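Local coordinates for lipoprotein (Mycoplasma mycoides subsp. capri, PDB 7ADK), which probably acts as a peptidase of the PA clan, whose members share a chymotrypsin-like fold, at residues 264-270 with 642-646; 270-275 with 471-477; 634-640 with 661-666; 749-755 with 774-779. One frame throughout, in Å; residues are numbered along the deposited sequence.

Contact 1: residues 264-270 with 642-646; sequences KGPSVVD and KDFYL
Tyr-645 OH donates to the main-chain oxygen of Ser-267, with OH and O 2.8 Å apart. The C=O...donor angle of 98° and a donor 45° out of the carbonyl plane show that the phenol stands above the peptide group, not on a lone pair of the oxygen. Val-268 N is also near, but at too poor an angle to bond. The tyrosine ring is packed on both faces: the backbone N of Val-269 sits over the rim of one, and Phe-644 CD2 over the rim of the other. The Val-269 side chain runs past the ring in the opposite direction, its exact closeness doubtful, while Val-268 reaches in at about a right angle and places CG2 4.0 Å from Tyr-645 CE1. Phe-644 has CG between its backbone N and carbonyl carbon (chi1 56°), which stands the ring against Tyr-645 and presents its outer atoms to residues 264-266. There Lys-264 CG meets Phe-644 CE2 at 3.7 Å, and the extended chain carries NZ on to a salt bridge with Glu-261. Pro-266 O lies in the plane of the phenyl ring at its edge, 3.9 Å from Phe-644 CZ. Beyond Val-269 the carboxylates of Asp-270 and Asp-643 come near each other, each with a hydroxyl partner elsewhere: Tyr-673 OH for Asp-270 OD2, Ser-663 OG for Asp-643 OD2. The contact joins the loop between helix 220-226 and strand 289-293 to that between helices 603-606 and 651-655, which Asp-643 OD1 shapes by accepting from Tyr-645 N at 3.2 Å, nearly along its C-O bond: an Asx turn.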
# COMPACT_ATOMS: atom_id res chain seq x y z
N LYS B 264 -7.86 9.05 10.07
CA LYS B 264 -8.25 7.98 9.14
C LYS B 264 -9.79 7.89 9.01
O LYS B 264 -10.31 6.86 8.60
CB LYS B 264 -7.62 6.65 9.57
CG LYS B 264 -6.09 6.73 9.71
CD LYS B 264 -5.51 5.40 10.17
CE LYS B 264 -4.01 5.56 10.45
NZ LYS B 264 -3.41 4.31 10.97
N GLY B 265 -10.52 8.95 9.37
CA GLY B 265 -11.96 9.12 9.13
C GLY B 265 -12.38 9.02 7.64
O GLY B 265 -13.46 8.49 7.40
N PRO B 266 -11.58 9.41 6.63
CA PRO B 266 -11.74 8.94 5.26
C PRO B 266 -11.65 7.40 5.16
O PRO B 266 -10.83 6.79 5.85
CB PRO B 266 -10.61 9.60 4.47
CG PRO B 266 -10.26 10.83 5.28
CD PRO B 266 -10.48 10.36 6.71
N SER B 267 -12.42 6.76 4.29
CA SER B 267 -12.63 5.30 4.27
C SER B 267 -11.40 4.36 4.25
O SER B 267 -10.27 4.73 3.92
CB SER B 267 -13.52 4.99 3.07
OG SER B 267 -13.67 3.62 2.81
N VAL B 268 -11.64 3.07 4.52
CA VAL B 268 -10.83 1.93 4.02
C VAL B 268 -10.70 1.92 2.48
O VAL B 268 -11.30 2.75 1.81
CB VAL B 268 -11.29 0.62 4.72
CG1 VAL B 268 -12.61 0.09 4.23
CG2 VAL B 268 -10.27 -0.52 4.67
N VAL B 269 -9.86 1.04 1.91
CA VAL B 269 -9.27 1.28 0.58
C VAL B 269 -9.11 0.10 -0.40
O VAL B 269 -9.04 0.34 -1.60
CB VAL B 269 -7.91 1.92 0.79
CG1 VAL B 269 -6.91 0.94 1.38
CG2 VAL B 269 -7.32 2.43 -0.51
N ASP B 270 -8.97 -1.15 0.04
CA ASP B 270 -8.71 -2.28 -0.87
C ASP B 270 -9.63 -3.47 -0.55
O ASP B 270 -9.48 -4.53 -1.12
CB ASP B 270 -7.23 -2.73 -0.85
CG ASP B 270 -6.11 -1.76 -1.30
OD1 ASP B 270 -6.24 -1.10 -2.35
OD2 ASP B 270 -5.05 -1.73 -0.63
N LYS B 642 -1.92 9.10 -2.07
CA LYS B 642 -2.37 9.34 -0.67
C LYS B 642 -2.98 8.12 0.03
O LYS B 642 -3.59 8.24 1.09
CB LYS B 642 -3.24 10.61 -0.58
CG LYS B 642 -2.50 11.83 -1.17
CD LYS B 642 -3.03 13.18 -0.67
CE LYS B 642 -2.57 13.48 0.76
NZ LYS B 642 -3.04 14.81 1.20
N ASP B 643 -2.80 6.92 -0.53
CA ASP B 643 -3.22 5.66 0.08
C ASP B 643 -2.34 5.30 1.29
O ASP B 643 -1.24 4.77 1.16
CB ASP B 643 -3.23 4.57 -1.01
CG ASP B 643 -3.73 3.20 -0.55
OD1 ASP B 643 -3.79 2.96 0.68
OD2 ASP B 643 -4.07 2.39 -1.44
N PHE B 644 -2.85 5.62 2.48
CA PHE B 644 -2.16 5.49 3.77
C PHE B 644 -2.19 4.08 4.38
O PHE B 644 -1.58 3.85 5.42
CB PHE B 644 -2.76 6.52 4.72
CG PHE B 644 -4.26 6.46 4.93
CD1 PHE B 644 -5.11 7.29 4.18
CD2 PHE B 644 -4.79 5.61 5.91
CE1 PHE B 644 -6.48 7.31 4.45
CE2 PHE B 644 -6.16 5.64 6.18
CZ PHE B 644 -7.01 6.49 5.46
N TYR B 645 -2.89 3.13 3.77
CA TYR B 645 -2.98 1.76 4.29
C TYR B 645 -1.81 0.88 3.90
O TYR B 645 -1.54 -0.13 4.56
CB TYR B 645 -4.27 1.12 3.81
CG TYR B 645 -5.53 1.76 4.34
CD1 TYR B 645 -6.11 1.23 5.49
CD2 TYR B 645 -6.13 2.85 3.68
CE1 TYR B 645 -7.27 1.81 6.03
CE2 TYR B 645 -7.30 3.42 4.19
CZ TYR B 645 -7.83 2.93 5.40
OH TYR B 645 -8.87 3.55 5.98
N LEU B 646 -1.07 1.26 2.85
CA LEU B 646 0.18 0.63 2.45
C LEU B 646 1.24 0.77 3.56
O LEU B 646 1.52 1.88 4.01
CB LEU B 646 0.67 1.29 1.15
CG LEU B 646 -0.25 1.07 -0.06
CD1 LEU B 646 0.13 2.01 -1.19
CD2 LEU B 646 -0.15 -0.35 -0.59

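Contact 2: residues 270-275 with 471-477; sequences DSLGRN and VKVGQTF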
# COMPACT_ATOMS: atom_id res chain seq x y z
N ASP B 270 -8.97 -1.15 0.04
CA ASP B 270 -8.71 -2.28 -0.87
C ASP B 270 -9.63 -3.47 -0.55
O ASP B 270 -9.48 -4.53 -1.12
CB ASP B 270 -7.23 -2.73 -0.85
CG ASP B 270 -6.11 -1.76 -1.30
OD1 ASP B 270 -6.24 -1.10 -2.35
OD2 ASP B 270 -5.05 -1.73 -0.63
N SER B 271 -10.56 -3.30 0.40
CA SER B 271 -11.35 -4.36 1.02
C SER B 271 -12.84 -4.23 0.69
O SER B 271 -13.31 -3.12 0.50
CB SER B 271 -11.13 -4.33 2.53
OG SER B 271 -11.71 -5.46 3.12
N LEU B 272 -13.57 -5.34 0.60
CA LEU B 272 -15.01 -5.39 0.33
C LEU B 272 -15.78 -5.84 1.58
O LEU B 272 -15.59 -6.95 2.04
CB LEU B 272 -15.31 -6.40 -0.79
CG LEU B 272 -14.55 -6.20 -2.10
CD1 LEU B 272 -14.95 -7.29 -3.09
CD2 LEU B 272 -14.80 -4.82 -2.69
N GLY B 273 -16.71 -5.03 2.09
CA GLY B 273 -17.52 -5.43 3.24
C GLY B 273 -18.60 -6.49 2.96
O GLY B 273 -18.69 -7.46 3.71
N ARG B 274 -19.41 -6.32 1.91
CA ARG B 274 -20.65 -7.08 1.64
C ARG B 274 -21.04 -7.09 0.16
O ARG B 274 -20.54 -6.29 -0.61
CB ARG B 274 -21.82 -6.58 2.52
CG ARG B 274 -22.39 -5.20 2.12
CD ARG B 274 -23.79 -4.96 2.67
NE ARG B 274 -24.36 -3.66 2.25
CZ ARG B 274 -25.56 -3.19 2.58
NH1 ARG B 274 -26.02 -2.09 2.08
NH2 ARG B 274 -26.34 -3.76 3.43
N ASN B 275 -21.99 -7.95 -0.21
CA ASN B 275 -22.36 -8.19 -1.61
C ASN B 275 -22.97 -6.97 -2.31
O ASN B 275 -22.71 -6.70 -3.48
CB ASN B 275 -23.29 -9.41 -1.63
CG ASN B 275 -23.35 -10.05 -3.01
OD1 ASN B 275 -23.91 -9.53 -3.95
ND2 ASN B 275 -22.77 -11.21 -3.16
N VAL B 471 -14.64 -12.24 -8.68
CA VAL B 471 -14.12 -11.89 -7.34
C VAL B 471 -15.13 -12.05 -6.19
O VAL B 471 -16.33 -12.00 -6.40
CB VAL B 471 -13.61 -10.44 -7.42
CG1 VAL B 471 -13.32 -9.72 -6.11
CG2 VAL B 471 -12.34 -10.36 -8.24
N LYS B 472 -14.64 -12.22 -4.95
CA LYS B 472 -15.43 -12.57 -3.76
C LYS B 472 -15.31 -11.53 -2.63
O LYS B 472 -14.28 -10.90 -2.44
CB LYS B 472 -15.03 -13.98 -3.27
CG LYS B 472 -15.42 -15.06 -4.28
CD LYS B 472 -14.95 -16.44 -3.87
CE LYS B 472 -15.27 -17.43 -4.99
NZ LYS B 472 -14.57 -18.72 -4.81
N VAL B 473 -16.40 -11.35 -1.89
CA VAL B 473 -16.50 -10.40 -0.76
C VAL B 473 -15.60 -10.81 0.41
O VAL B 473 -15.25 -11.97 0.58
CB VAL B 473 -17.95 -10.18 -0.31
CG1 VAL B 473 -18.81 -9.66 -1.45
CG2 VAL B 473 -18.62 -11.42 0.27
N GLY B 474 -15.20 -9.82 1.21
CA GLY B 474 -14.28 -9.98 2.33
C GLY B 474 -12.80 -10.01 1.95
O GLY B 474 -11.96 -9.77 2.81
N GLN B 475 -12.46 -10.23 0.68
CA GLN B 475 -11.09 -10.15 0.15
C GLN B 475 -10.52 -8.73 0.19
O GLN B 475 -11.24 -7.75 -0.02
CB GLN B 475 -11.10 -10.72 -1.27
CG GLN B 475 -9.70 -10.83 -1.90
CD GLN B 475 -9.70 -11.55 -3.24
OE1 GLN B 475 -10.69 -12.01 -3.78
NE2 GLN B 475 -8.55 -11.70 -3.84
N THR B 476 -9.20 -8.62 0.40
CA THR B 476 -8.43 -7.37 0.28
C THR B 476 -7.45 -7.45 -0.89
O THR B 476 -6.62 -8.36 -0.96
CB THR B 476 -7.74 -7.02 1.61
OG1 THR B 476 -8.73 -6.71 2.54
CG2 THR B 476 -6.85 -5.79 1.55
N PHE B 477 -7.51 -6.49 -1.80
CA PHE B 477 -6.72 -6.44 -3.03
C PHE B 477 -5.35 -5.76 -2.88
O PHE B 477 -5.09 -5.00 -1.95
CB PHE B 477 -7.56 -5.73 -4.10
CG PHE B 477 -8.93 -6.36 -4.30
CD1 PHE B 477 -10.07 -5.64 -3.93
CD2 PHE B 477 -9.05 -7.68 -4.78
CE1 PHE B 477 -11.33 -6.26 -3.96
CE2 PHE B 477 -10.31 -8.30 -4.79
CZ PHE B 477 -11.44 -7.59 -4.35
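Leu-272 and Phe-477 meet across a short antiparallel pairing whose second segment contains a type II beta turn from Lys-472 to Gln-475. The leucine crosses the ring at about a right angle and comes to its edge: CG is 3.7 Å from Phe-477 CE1, and CD1 lies near the ring plane beside CZ. The same CD1 also reaches the main chain, 3.7 Å from Lys-472 O, and touches Val-471 CG1 more loosely. Both Leu-272 and Phe-477 set CG anti to their own carbonyl carbon (chi1 -54° in each), which brings the branched tip against the outer edge of the ring. Farther along, Val-473 CG1 packs 3.8 Å from the carbonyl carbon of Arg-274.

Backbone bonds fix this meeting. Phe-477 N donates to Asp-270 O at 2.9 Å and almost straight, 171° at the hydrogen, whereas Leu-272 N to Gln-475 O is weak. Between these bonds Ser-271 and Thr-476 form a single bridge as a non-hydrogen-bonded pair, CA to CA 4.3 Å. At the turn, Gly-474 N donates to Leu-272 O at 3.0 Å; the glycine has a positive phi (81°), as the third position of a type II turn requires.

Second-shell groups hold the ends. Tyr-673 binds Asp-270 OD2 through its hydroxyl and Thr-476 OG1 through its carbonyl, Arg-274 makes a salt bridge with Asp-630, and the chain of another protein lies against Lys-472 and Gln-475 with weak hydrogen bonds. Across the bridge, Ser-271 OG gives Thr-476 OG1 a weak hydrogen bond of 3.3 Å.

Contact 3: residues 634-640 with 661-666; sequences IVGYPTA and DFSLWI
Ile-634 and Ile-666 lie side by side and point the same way, with CG1 of one 3.5 Å from CG1 of the other and their CD1 ends also in contact. Leu-664 continues this apolar row: its CG touches Ile-634 CG2 obliquely, and its CD1 comes 3.4 Å from Tyr-637 CE2, the two side chains again running in the same direction. Leu-664 leaves its backbone pointing away from residues 634-640, and the chi2 of 86° turns CD1 back to the tyrosine. Pro-638 meets Trp-665 at about a right angle, CD at 3.6 Å from Trp-665 CB and CG at 3.6 Å from CE3, an oblique approach to the indole. Thr-639 CG2 meets Phe-662 CE1 at 3.8 Å.

The backbones form a single antiparallel bridge, Thr-639 with Phe-662, flanked by two hydrogen bonds, that brings together the two ends of the excursion containing helix 651-655, within the peptidase family region. The bridged residues are a non-hydrogen-bonded pair. On one side of that pair Ser-663 N donates to Pro-638 O at 3.1 Å, nearly in line with the C=O bond (174°); on the other, Ala-640 N donates to Asp-661 O at 2.9 Å. Tyr-637 CA adds a CA-H...O contact to Ser-663 O.

At the polar margin two hydroxyls turn to other parts of the chain: Tyr-637 OH to Leu-287 O and Thr-639 OG1 to Gly-756 O. Asp-661 OD1 accepts from Phe-662 N at 2.9 Å, from above the carboxylate plane, and also from Gly-481 N.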
# COMPACT_ATOMS: atom_id res chain seq x y z
N ILE B 634 -18.65 1.88 -2.81
CA ILE B 634 -17.47 1.27 -3.46
C ILE B 634 -17.55 1.70 -4.89
O ILE B 634 -18.05 1.02 -5.78
CB ILE B 634 -17.29 -0.27 -3.44
CG1 ILE B 634 -17.20 -0.73 -2.00
CG2 ILE B 634 -15.98 -0.66 -4.16
CD1 ILE B 634 -16.84 -2.21 -1.85
N VAL B 635 -17.09 2.90 -5.05
CA VAL B 635 -17.00 3.62 -6.29
C VAL B 635 -15.83 4.53 -6.14
O VAL B 635 -15.35 4.80 -5.04
CB VAL B 635 -18.26 4.43 -6.61
CG1 VAL B 635 -19.46 3.58 -7.03
CG2 VAL B 635 -18.70 5.22 -5.40
N GLY B 636 -15.35 5.02 -7.27
CA GLY B 636 -14.18 5.85 -7.27
C GLY B 636 -12.92 5.03 -7.11
O GLY B 636 -12.79 4.15 -6.27
N TYR B 637 -11.95 5.41 -7.92
CA TYR B 637 -10.58 4.96 -7.79
C TYR B 637 -9.71 6.21 -7.68
O TYR B 637 -9.41 6.84 -8.69
CB TYR B 637 -10.23 4.05 -8.97
CG TYR B 637 -11.11 2.83 -9.16
CD1 TYR B 637 -12.32 2.94 -9.87
CD2 TYR B 637 -10.65 1.57 -8.77
CE1 TYR B 637 -13.04 1.79 -10.24
CE2 TYR B 637 -11.36 0.42 -9.15
CZ TYR B 637 -12.54 0.52 -9.91
OH TYR B 637 -13.16 -0.60 -10.36
N PRO B 638 -9.35 6.66 -6.48
CA PRO B 638 -8.36 7.72 -6.34
C PRO B 638 -6.98 7.20 -6.76
O PRO B 638 -6.70 6.01 -6.66
CB PRO B 638 -8.44 8.15 -4.89
CG PRO B 638 -8.91 6.90 -4.16
CD PRO B 638 -9.76 6.16 -5.18
N THR B 639 -6.09 8.09 -7.18
CA THR B 639 -4.68 7.74 -7.35
C THR B 639 -4.08 7.22 -6.04
O THR B 639 -4.42 7.68 -4.96
CB THR B 639 -3.85 8.93 -7.84
OG1 THR B 639 -4.02 10.04 -6.99
CG2 THR B 639 -4.22 9.34 -9.26
N ALA B 640 -3.18 6.24 -6.13
CA ALA B 640 -2.62 5.59 -4.95
C ALA B 640 -1.63 6.45 -4.13
O ALA B 640 -1.14 6.01 -3.10
CB ALA B 640 -2.02 4.26 -5.41
N ASP B 661 -1.04 4.29 -11.24
CA ASP B 661 -1.58 3.46 -10.15
C ASP B 661 -2.63 4.07 -9.20
O ASP B 661 -2.59 5.24 -8.82
CB ASP B 661 -0.45 2.77 -9.36
CG ASP B 661 -0.82 1.36 -8.90
OD1 ASP B 661 -1.94 0.88 -9.19
OD2 ASP B 661 0.04 0.71 -8.25
N PHE B 662 -3.59 3.22 -8.81
CA PHE B 662 -4.88 3.57 -8.21
C PHE B 662 -5.32 2.56 -7.14
O PHE B 662 -4.85 1.42 -7.08
CB PHE B 662 -5.96 3.68 -9.29
CG PHE B 662 -5.70 4.68 -10.39
CD1 PHE B 662 -6.35 5.92 -10.38
CD2 PHE B 662 -4.87 4.34 -11.47
CE1 PHE B 662 -6.14 6.83 -11.42
CE2 PHE B 662 -4.64 5.26 -12.50
CZ PHE B 662 -5.28 6.51 -12.48
N SER B 663 -6.27 2.98 -6.30
CA SER B 663 -6.86 2.23 -5.18
C SER B 663 -8.36 1.98 -5.39
O SER B 663 -9.00 2.77 -6.07
CB SER B 663 -6.69 3.00 -3.88
OG SER B 663 -5.35 3.36 -3.64
N LEU B 664 -8.96 0.94 -4.80
CA LEU B 664 -10.40 0.67 -4.81
C LEU B 664 -11.10 1.24 -3.56
O LEU B 664 -11.53 0.50 -2.68
CB LEU B 664 -10.62 -0.85 -4.97
CG LEU B 664 -12.10 -1.29 -5.06
CD1 LEU B 664 -12.65 -1.23 -6.47
CD2 LEU B 664 -12.24 -2.73 -4.58
N TRP B 665 -11.18 2.56 -3.46
CA TRP B 665 -11.73 3.26 -2.29
C TRP B 665 -13.23 2.97 -2.07
O TRP B 665 -13.98 2.63 -2.98
CB TRP B 665 -11.43 4.77 -2.37
CG TRP B 665 -11.08 5.47 -1.09
CD1 TRP B 665 -11.93 6.06 -0.23
CD2 TRP B 665 -9.75 5.69 -0.51
NE1 TRP B 665 -11.24 6.60 0.82
CE2 TRP B 665 -9.90 6.37 0.73
CE3 TRP B 665 -8.43 5.42 -0.91
CZ2 TRP B 665 -8.83 6.67 1.57
CZ3 TRP B 665 -7.34 5.73 -0.09
CH2 TRP B 665 -7.54 6.33 1.16
N ILE B 666 -13.65 3.04 -0.82
CA ILE B 666 -14.90 2.54 -0.25
C ILE B 666 -15.50 3.59 0.68
O ILE B 666 -15.12 4.75 0.63
CB ILE B 666 -14.68 1.07 0.26
CG1 ILE B 666 -15.84 0.37 1.02
CG2 ILE B 666 -13.35 0.80 0.96
CD1 ILE B 666 -15.63 -1.13 1.28

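Contact 4: residues 749-755 with 774-779; sequences PRFYAPA and YHASNE
Tyr-774 extends its ring toward residues 749-755 with CG opposite the backbone N (chi1 -172°), and Tyr-752 uses the same broad rotamer (chi1 -154°) to meet it. The result is a T-shaped pair: the edge of Tyr-752 faces the ring of Tyr-774, centroids 4.6 Å apart and planes at 66°, with Tyr-752 CD2 lying 3.5 Å above the centre of the other ring. Two prolines add apolar contacts. Pro-749 CG touches Tyr-774 CD1 at 3.8 Å, the side chains of Pro-754 and Tyr-774 come at each other from opposite directions, CG near CE2, and Pro-754 CD lies over the centre of a face of Tyr-752.

The phenol end joins a small polar chain. Tyr-774 OH and Ser-777 OG are 2.7 Å apart and share a hydrogen bond in which either may donate. The same two hydroxyls lie near backbone oxygens of the other segment: Tyr-774 OH is 2.7 Å from Tyr-752 O and Ser-777 OG is 3.3 Å from Pro-754 O, both weak bonds at best. Past this chain Ala-753 CB packs on Glu-779 CB at 3.9 Å, and Ala-755 CB touches Glu-779 OE1, an oxygen that also makes a salt bridge with Lys-642.

Residues 755-761 lead through a Gly-Ala-Ser-Gly sequence resembling the G-x-S-G signature of chymotrypsin-like serine peptidases, so the contact probably flanks the nucleophile loop. Residues 749-755 follow strand 737-747 and precede strand 761-765, while Tyr-774 lies on strand 769-778, which runs antiparallel between 761-765 and 783-792; the backbone of Tyr-774 bonds to Gly-760 and Ser-761.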
# COMPACT_ATOMS: atom_id res chain seq x y z
N PRO B 749 -21.65 12.57 2.13
CA PRO B 749 -21.23 11.25 2.60
C PRO B 749 -20.30 11.27 3.82
O PRO B 749 -19.36 12.06 3.89
CB PRO B 749 -20.53 10.63 1.40
CG PRO B 749 -20.15 11.79 0.50
CD PRO B 749 -21.35 12.68 0.71
N ARG B 750 -20.55 10.36 4.78
CA ARG B 750 -19.88 10.31 6.10
C ARG B 750 -18.36 10.11 6.08
O ARG B 750 -17.65 10.95 6.62
CB ARG B 750 -20.57 9.24 6.97
CG ARG B 750 -20.00 9.11 8.38
CD ARG B 750 -20.69 7.99 9.14
NE ARG B 750 -20.19 7.87 10.51
CZ ARG B 750 -20.32 6.85 11.32
NH1 ARG B 750 -21.00 5.79 11.03
NH2 ARG B 750 -19.74 6.88 12.47
N PHE B 751 -17.89 8.99 5.54
CA PHE B 751 -16.48 8.56 5.61
C PHE B 751 -15.84 8.61 4.22
O PHE B 751 -15.44 7.58 3.70
CB PHE B 751 -16.39 7.14 6.23
CG PHE B 751 -16.65 6.95 7.72
CD1 PHE B 751 -16.25 7.92 8.67
CD2 PHE B 751 -17.17 5.72 8.16
CE1 PHE B 751 -16.37 7.65 10.04
CE2 PHE B 751 -17.30 5.46 9.53
CZ PHE B 751 -16.88 6.42 10.47
N TYR B 752 -15.75 9.77 3.57
CA TYR B 752 -15.39 9.80 2.14
C TYR B 752 -14.70 11.08 1.66
O TYR B 752 -15.30 11.94 1.02
CB TYR B 752 -16.63 9.47 1.32
CG TYR B 752 -16.39 8.87 -0.06
CD1 TYR B 752 -15.69 7.65 -0.20
CD2 TYR B 752 -16.89 9.50 -1.20
CE1 TYR B 752 -15.46 7.10 -1.47
CE2 TYR B 752 -16.66 8.96 -2.47
CZ TYR B 752 -15.94 7.77 -2.61
OH TYR B 752 -15.69 7.31 -3.86
N ALA B 753 -13.40 11.17 1.91
CA ALA B 753 -12.53 12.16 1.31
C ALA B 753 -11.37 11.52 0.51
O ALA B 753 -10.21 11.66 0.87
CB ALA B 753 -12.11 13.14 2.40
N PRO B 754 -11.66 10.77 -0.58
CA PRO B 754 -10.66 10.18 -1.46
C PRO B 754 -9.93 11.25 -2.30
O PRO B 754 -10.40 11.71 -3.34
CB PRO B 754 -11.43 9.20 -2.33
CG PRO B 754 -12.81 9.81 -2.42
CD PRO B 754 -12.99 10.37 -1.02
N ALA B 755 -8.74 11.63 -1.86
CA ALA B 755 -7.90 12.61 -2.53
C ALA B 755 -7.45 12.19 -3.94
O ALA B 755 -7.14 11.02 -4.17
CB ALA B 755 -6.69 12.88 -1.63
N TYR B 774 -20.71 11.68 -6.51
CA TYR B 774 -19.63 12.38 -5.81
C TYR B 774 -18.69 13.10 -6.76
O TYR B 774 -18.29 12.55 -7.79
CB TYR B 774 -18.87 11.40 -4.95
CG TYR B 774 -17.85 12.03 -4.04
CD1 TYR B 774 -18.26 12.48 -2.77
CD2 TYR B 774 -16.50 12.08 -4.42
CE1 TYR B 774 -17.29 12.92 -1.86
CE2 TYR B 774 -15.54 12.53 -3.52
CZ TYR B 774 -15.93 12.94 -2.23
OH TYR B 774 -14.99 13.25 -1.31
N HIS B 775 -18.26 14.32 -6.41
CA HIS B 775 -17.37 15.10 -7.28
C HIS B 775 -16.28 15.93 -6.60
O HIS B 775 -15.22 16.10 -7.20
CB HIS B 775 -18.19 15.98 -8.23
CG HIS B 775 -18.77 17.22 -7.61
ND1 HIS B 775 -19.98 17.31 -6.93
CD2 HIS B 775 -18.20 18.46 -7.64
CE1 HIS B 775 -20.11 18.59 -6.59
NE2 HIS B 775 -19.06 19.30 -7.00
N ALA B 776 -16.47 16.42 -5.38
CA ALA B 776 -15.49 17.22 -4.67
C ALA B 776 -15.13 16.59 -3.33
O ALA B 776 -16.01 16.11 -2.63
CB ALA B 776 -16.03 18.63 -4.48
N SER B 777 -13.86 16.64 -2.94
CA SER B 777 -13.37 16.13 -1.65
C SER B 777 -12.81 17.23 -0.76
O SER B 777 -12.26 18.22 -1.25
CB SER B 777 -12.26 15.10 -1.83
OG SER B 777 -12.70 14.01 -2.59
N ASN B 778 -12.90 17.04 0.54
CA ASN B 778 -12.23 17.84 1.54
C ASN B 778 -11.71 16.93 2.65
O ASN B 778 -12.42 16.56 3.58
CB ASN B 778 -13.21 18.91 2.01
CG ASN B 778 -12.58 19.91 2.94
OD1 ASN B 778 -11.60 19.67 3.62
ND2 ASN B 778 -13.14 21.09 3.02
N GLU B 779 -10.44 16.53 2.55
CA GLU B 779 -9.80 15.62 3.51
C GLU B 779 -9.46 16.27 4.85
O GLU B 779 -9.11 15.56 5.79
CB GLU B 779 -8.61 14.89 2.87
CG GLU B 779 -7.42 15.78 2.50
CD GLU B 779 -6.23 14.98 1.92
OE1 GLU B 779 -5.80 15.24 0.78
OE2 GLU B 779 -5.66 14.11 2.62

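Contacts 1, 3 and 4 form a continuous cluster, with centres 10 to 12 Å apart. Contact 1 meets contact 3 through Asp-643 OD2 and Ser-663 OG, 2.7 Å apart, and meets contact 4 through the salt bridge of Lys-642 NZ with Glu-779 OE1 at 2.8 Å. Contacts 3 and 4 join where Tyr-752 OH lies 2.8 Å from Val-635 O. Contact 2 shares Asp-270 with contact 1 and packs on contact 3 through Leu-272 and Ile-634, but its nearest atoms stay about 11 Å from contact 4. Residues 264-275 thus run from Phe-751 of contact 4 to the 471-477 turn. The probable nucleophile loop follows residues 749-755 of contact 4.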